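Local coordinates for uncharacterized protein (Tetranychus urticae, PDB 5UK3) that probably catalyses the bicarbonate-dependent breakdown of cyanate to ammonia and carbon dioxide, as a cyanase assembled from ten chains, at residues K46-L49 with T50-L53. Sequence-based numbering, arbitrary orientation.
Sequences KVWL and TSVL
One face of the W48 indole takes the CG2 methyl of V52, one helical turn on, in a CH-pi contact. CG2 stands 3.9 Å from the centroid of the W48 six-membered ring, 14° off the normal and shifted toward the rim, with CZ2 of W48 its closest ring atom. CG of W48 is anti to the backbone N (chi1 171°), and CG2 of V52 lies beside its own N, which brings the methyl over the benzo ring. S51 OG sits oblique to the ring and donates a hydrogen bond to W48 O at 2.6 Å; chi1 of 78° sets OG between the backbone N and the carbonyl carbon, turned back toward W48. W48 O also accepts the V52 N-H, so two donors grip it; S51 OG also hydrogen-bonds with N57 ND2. The helix 46-53 belongs to the N-terminal helical domain of cyanase, related to helix-turn-helix proteins, and follows helix 35-42. A second double grip falls on K46 O, at the start of the helix: T50 N (3.0 Å) and T50 OG1 (2.8 Å) reach it from opposite faces of the carbonyl plane. L53 N hydrogen-bonds to L49 O at 3.0 Å, while the L49 and L53 side chains both pack on I67 of helix 61-70. K46 NZ forms a salt bridge with E119 of a second subunit and a hydrogen bond to V134 O of its own chain.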
ATOM      1  N   LYS I  46      -4.672 -20.647  29.744  1.00 56.47           N
ATOM      2  CA  LYS I  46      -3.500 -21.063  28.973  1.00 53.51           C
ATOM      3  C   LYS I  46      -3.037 -20.041  27.928  1.00 52.35           C
ATOM      4  O   LYS I  46      -1.847 -19.752  27.853  1.00 50.91           O
ATOM      5  CB  LYS I  46      -3.783 -22.406  28.290  1.00 54.09           C
ATOM      6  CG  LYS I  46      -2.542 -23.106  27.780  1.00 53.98           C
ATOM      7  CD  LYS I  46      -2.791 -23.808  26.482  1.00 56.17           C
ATOM      8  CE  LYS I  46      -3.776 -24.934  26.609  1.00 60.46           C
ATOM      9  NZ  LYS I  46      -4.025 -25.484  25.260  1.00 63.60           N
ATOM     10  N   VAL I  47      -3.970 -19.542  27.116  1.00 52.82           N
ATOM     11  CA  VAL I  47      -3.640 -18.668  26.007  1.00 52.72           C
ATOM     12  C   VAL I  47      -3.187 -17.337  26.550  1.00 54.92           C
ATOM     13  O   VAL I  47      -2.241 -16.740  26.013  1.00 54.47           O
ATOM     14  CB  VAL I  47      -4.820 -18.456  25.057  1.00 54.82           C
ATOM     15  CG1 VAL I  47      -4.563 -17.373  24.043  1.00 54.97           C
ATOM     16  CG2 VAL I  47      -5.137 -19.745  24.308  1.00 58.02           C
ATOM     17  N   TRP I  48      -3.838 -16.850  27.609  1.00 56.26           N
ATOM     18  CA  TRP I  48      -3.452 -15.546  28.188  1.00 55.56           C
ATOM     19  C   TRP I  48      -2.020 -15.631  28.722  1.00 57.37           C
ATOM     20  O   TRP I  48      -1.204 -14.730  28.459  1.00 58.70           O
ATOM     21  CB  TRP I  48      -4.383 -15.159  29.310  1.00 55.47           C
ATOM     22  CG  TRP I  48      -3.968 -13.998  30.077  1.00 56.27           C
ATOM     23  CD1 TRP I  48      -4.197 -12.721  29.757  1.00 59.81           C
ATOM     24  CD2 TRP I  48      -3.279 -13.980  31.329  1.00 56.38           C
ATOM     25  NE1 TRP I  48      -3.680 -11.883  30.713  1.00 60.21           N
ATOM     26  CE2 TRP I  48      -3.129 -12.635  31.703  1.00 59.00           C
ATOM     27  CE3 TRP I  48      -2.791 -14.964  32.169  1.00 55.76           C
ATOM     28  CZ2 TRP I  48      -2.486 -12.242  32.866  1.00 60.15           C
ATOM     29  CZ3 TRP I  48      -2.168 -14.596  33.322  1.00 57.10           C
ATOM     30  CH2 TRP I  48      -1.996 -13.238  33.660  1.00 59.38           C
ATOM     31  N   LEU I  49      -1.731 -16.687  29.487  1.00 54.65           N
ATOM     32  CA  LEU I  49      -0.418 -16.865  30.077  1.00 52.79           C
ATOM     33  C   LEU I  49       0.613 -16.910  28.963  1.00 53.17           C
ATOM     34  O   LEU I  49       1.664 -16.254  29.049  1.00 56.86           O
ATOM     35  CB  LEU I  49      -0.372 -18.143  30.883  1.00 52.19           C
ATOM     36  CG  LEU I  49       0.969 -18.566  31.453  1.00 53.10           C
ATOM     37  CD1 LEU I  49       1.421 -17.561  32.518  1.00 53.44           C
ATOM     38  CD2 LEU I  49       0.933 -20.002  32.012  1.00 51.88           C
ATOM     39  N   THR I  50       0.318 -17.669  27.919  1.00 50.75           N
ATOM     40  CA  THR I  50       1.216 -17.755  26.801  1.00 49.22           C
ATOM     41  C   THR I  50       1.507 -16.323  26.298  1.00 49.24           C
ATOM     42  O   THR I  50       2.650 -15.999  26.033  1.00 47.19           O
ATOM     43  CB  THR I  50       0.650 -18.672  25.709  1.00 48.98           C
ATOM     44  OG1 THR I  50       0.388 -19.976  26.266  1.00 50.93           O
ATOM     45  CG2 THR I  50       1.616 -18.834  24.560  1.00 48.61           C
ATOM     46  N   SER I  51       0.470 -15.501  26.159  1.00 49.34           N
ATOM     47  CA  SER I  51       0.645 -14.170  25.644  1.00 50.58           C
ATOM     48  C   SER I  51       1.472 -13.278  26.582  1.00 51.84           C
ATOM     49  O   SER I  51       2.158 -12.374  26.110  1.00 50.46           O
ATOM     50  CB  SER I  51      -0.680 -13.503  25.341  1.00 51.72           C
ATOM     51  OG  SER I  51      -1.301 -13.044  26.523  1.00 52.13           O
ATOM     52  N   VAL I  52       1.409 -13.527  27.880  1.00 51.76           N
ATOM     53  CA  VAL I  52       2.258 -12.808  28.816  1.00 50.36           C
ATOM     54  C   VAL I  52       3.721 -13.146  28.532  1.00 50.05           C
ATOM     55  O   VAL I  52       4.581 -12.268  28.526  1.00 49.33           O
ATOM     56  CB  VAL I  52       1.909 -13.158  30.282  1.00 49.83           C
ATOM     57  CG1 VAL I  52       2.997 -12.669  31.226  1.00 51.69           C
ATOM     58  CG2 VAL I  52       0.592 -12.550  30.685  1.00 51.27           C
ATOM     59  N   LEU I  53       4.007 -14.437  28.406  1.00 50.93           N
ATOM     60  CA  LEU I  53       5.368 -14.878  28.149  1.00 52.33           C
ATOM     61  C   LEU I  53       5.865 -14.323  26.808  1.00 54.53           C
ATOM     62  O   LEU I  53       7.036 -14.025  26.682  1.00 59.03           O
ATOM     63  CB  LEU I  53       5.474 -16.392  28.154  1.00 51.35           C
ATOM     64  CG  LEU I  53       5.087 -17.112  29.419  1.00 50.53           C
ATOM     65  CD1 LEU I  53       5.114 -18.611  29.152  1.00 51.78           C
ATOM     66  CD2 LEU I  53       6.003 -16.767  30.541  1.00 49.47           C
TER